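Local coordinates for protein AT-less polyketide synthase (Streptomyces platensis subsp. rosaceus, PDB 4TKT) that probably extends polyketide chains by decarboxylative condensation, as a ketosynthase domain of the AT-less type I polyketide synthase that makes isomigrastatin, at residues 66-70 and 248-253. Numbering follows the deposited sequence.
Sequences WGGFL and VPGEGV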
ATOM      1  N   TRP A  66      18.434 -14.764  -4.660  1.00 34.34           N
ATOM      2  CA  TRP A  66      17.070 -14.494  -5.094  1.00 32.29           C
ATOM      3  C   TRP A  66      16.425 -13.379  -4.282  1.00 33.61           C
ATOM      4  O   TRP A  66      16.916 -13.010  -3.214  1.00 33.66           O
ATOM      5  CB  TRP A  66      16.224 -15.763  -4.996  1.00 37.63           C
ATOM      6  CG  TRP A  66      16.798 -16.921  -5.742  1.00 39.21           C
ATOM      7  CD1 TRP A  66      16.579 -17.245  -7.048  1.00 36.35           C
ATOM      8  CD2 TRP A  66      17.693 -17.915  -5.226  1.00 38.79           C
ATOM      9  NE1 TRP A  66      17.280 -18.378  -7.380  1.00 37.95           N
ATOM     10  CE2 TRP A  66      17.971 -18.810  -6.279  1.00 42.54           C
ATOM     11  CE3 TRP A  66      18.285 -18.133  -3.979  1.00 37.41           C
ATOM     12  CZ2 TRP A  66      18.816 -19.908  -6.120  1.00 41.13           C
ATOM     13  CZ3 TRP A  66      19.121 -19.227  -3.823  1.00 41.80           C
ATOM     14  CH2 TRP A  66      19.381 -20.099  -4.888  1.00 39.92           C
ATOM     15  N   GLY A  67      15.318 -12.849  -4.793  1.00 31.79           N
ATOM     16  CA  GLY A  67      14.566 -11.832  -4.082  1.00 28.94           C
ATOM     17  C   GLY A  67      13.326 -11.373  -4.821  1.00 33.50           C
ATOM     18  O   GLY A  67      13.186 -11.595  -6.023  1.00 30.26           O
ATOM     19  N   GLY A  68      12.412 -10.742  -4.091  1.00 38.53           N
ATOM     20  CA  GLY A  68      11.261 -10.099  -4.697  1.00 28.26           C
ATOM     21  C   GLY A  68      11.621  -8.649  -4.928  1.00 29.21           C
ATOM     22  O   GLY A  68      11.771  -7.883  -3.976  1.00 35.01           O
ATOM     23  N   PHE A  69      11.778  -8.266  -6.189  1.00 27.94           N
ATOM     24  CA  PHE A  69      12.309  -6.946  -6.504  1.00 33.82           C
ATOM     25  C   PHE A  69      11.316  -6.039  -7.207  1.00 27.36           C
ATOM     26  O   PHE A  69      10.542  -6.483  -8.051  1.00 29.56           O
ATOM     27  CB  PHE A  69      13.565  -7.076  -7.365  1.00 29.21           C
ATOM     28  CG  PHE A  69      14.741  -7.646  -6.633  1.00 30.95           C
ATOM     29  CD1 PHE A  69      15.540  -6.835  -5.848  1.00 29.54           C
ATOM     30  CD2 PHE A  69      15.046  -8.992  -6.727  1.00 32.01           C
ATOM     31  CE1 PHE A  69      16.621  -7.352  -5.171  1.00 26.54           C
ATOM     32  CE2 PHE A  69      16.130  -9.515  -6.055  1.00 32.00           C
ATOM     33  CZ  PHE A  69      16.915  -8.693  -5.273  1.00 27.51           C
ATOM     34  N   LEU A  70      11.351  -4.762  -6.845  1.00 26.91           N
ATOM     35  CA  LEU A  70      10.625  -3.738  -7.579  1.00 26.55           C
ATOM     36  C   LEU A  70      11.406  -3.375  -8.836  1.00 31.67           C
ATOM     37  O   LEU A  70      12.559  -3.778  -8.992  1.00 36.73           O
ATOM     38  CB  LEU A  70      10.408  -2.499  -6.710  1.00 25.40           C
ATOM     39  CG  LEU A  70       9.618  -2.699  -5.417  1.00 27.87           C
ATOM     40  CD1 LEU A  70       9.325  -1.360  -4.766  1.00 29.27           C
ATOM     41  CD2 LEU A  70       8.333  -3.460  -5.687  1.00 30.07           C
ATOM     42  N   VAL A 248      13.267 -15.610   1.734  1.00 36.83           N
ATOM     43  CA  VAL A 248      13.869 -14.815   0.674  1.00 30.23           C
ATOM     44  C   VAL A 248      13.375 -13.377   0.814  1.00 30.18           C
ATOM     45  O   VAL A 248      12.172 -13.134   0.912  1.00 35.44           O
ATOM     46  CB  VAL A 248      13.543 -15.379  -0.732  1.00 26.49           C
ATOM     47  CG1 VAL A 248      12.041 -15.504  -0.944  1.00 30.04           C
ATOM     48  CG2 VAL A 248      14.169 -14.526  -1.814  1.00 29.13           C
ATOM     49  N   PRO A 249      14.307 -12.415   0.863  1.00 28.60           N
ATOM     50  CA  PRO A 249      13.918 -11.015   1.064  1.00 26.15           C
ATOM     51  C   PRO A 249      13.168 -10.443  -0.133  1.00 27.04           C
ATOM     52  O   PRO A 249      13.413 -10.851  -1.266  1.00 29.38           O
ATOM     53  CB  PRO A 249      15.259 -10.303   1.264  1.00 23.22           C
ATOM     54  CG  PRO A 249      16.251 -11.171   0.583  1.00 36.02           C
ATOM     55  CD  PRO A 249      15.768 -12.579   0.779  1.00 31.03           C
ATOM     56  N   GLY A 250      12.258  -9.512   0.128  1.00 30.51           N
ATOM     57  CA  GLY A 250      11.482  -8.887  -0.926  1.00 28.61           C
ATOM     58  C   GLY A 250      11.344  -7.390  -0.731  1.00 29.08           C
ATOM     59  O   GLY A 250      11.414  -6.895   0.393  1.00 31.58           O
ATOM     60  N   GLU A 251      11.156  -6.672  -1.835  1.00 26.99           N
ATOM     61  CA  GLU A 251      10.976  -5.223  -1.806  1.00 21.04           C
ATOM     62  C   GLU A 251       9.500  -4.856  -1.872  1.00 28.49           C
ATOM     63  O   GLU A 251       8.706  -5.582  -2.461  1.00 33.65           O
ATOM     64  CB  GLU A 251      11.722  -4.561  -2.965  1.00 25.20           C
ATOM     65  CG  GLU A 251      13.231  -4.606  -2.853  1.00 29.29           C
ATOM     66  CD  GLU A 251      13.914  -3.941  -4.029  1.00 31.93           C
ATOM     67  OE1 GLU A 251      13.352  -3.973  -5.144  1.00 29.27           O
ATOM     68  OE2 GLU A 251      15.011  -3.379  -3.837  1.00 36.47           O
ATOM     69  N   GLY A 252       9.130  -3.727  -1.279  1.00 26.46           N
ATOM     70  CA  GLY A 252       7.744  -3.300  -1.315  1.00 24.66           C
ATOM     71  C   GLY A 252       7.476  -1.964  -0.654  1.00 22.57           C
ATOM     72  O   GLY A 252       8.144  -1.584   0.306  1.00 28.28           O
ATOM     73  N   VAL A 253       6.495  -1.245  -1.190  1.00 25.02           N
ATOM     74  CA  VAL A 253       6.033   0.009  -0.604  1.00 22.73           C
ATOM     75  C   VAL A 253       4.512   0.023  -0.603  1.00 23.58           C
ATOM     76  O   VAL A 253       3.891  -0.219  -1.635  1.00 26.37           O
ATOM     77  CB  VAL A 253       6.540   1.246  -1.375  1.00 25.08           C
ATOM     78  CG1 VAL A 253       6.277   2.506  -0.568  1.00 22.07           C
ATOM     79  CG2 VAL A 253       8.020   1.124  -1.697  1.00 33.34           C
TER
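With CG opposite its carbonyl carbon (chi1 -69°) and the chain extended beyond CG, Glu251 sends its carboxylate across to the backbone of Phe69 and Leu70. There OE1 accepts the amide of Leu70, N to OE1 2.7 Å, the nitrogen lying nearly along the C-O axis. OE1 also sits at the edge of the Phe69 ring, 3.7 Å from CD1, and the carboxylate and ring planes stand 74° apart. Leu70 CG packs against Glu251 CB, 3.7 Å away. The other oxygen, OE2, forms a salt bridge with Arg45 and accepts the amide of Ser216; with the Leu70 bond to OE1, both oxygens of this buried group have partners, which probably favours its charged form. With an alanine at Glu251, Arg45 would probably lose this acidic mate and the Leu70 amide its acceptor.

The two backbones run side by side, their end-to-end directions 7° apart, and Gly68 and Gly250 approach to 4.0 Å between CA atoms. Gly68 N donates to Pro249 O (3.0 Å), in the carbonyl plane on a lone pair, and Gly68 O accepts Glu251 N. At the far end Val248 CG2 lies 3.4 Å from Trp66 O. This is a single parallel beta bridge, joining the segment that follows strand 66-67 to the lead-in of strand 252-260 in the central sheet of the thiolase-type ketosynthase fold.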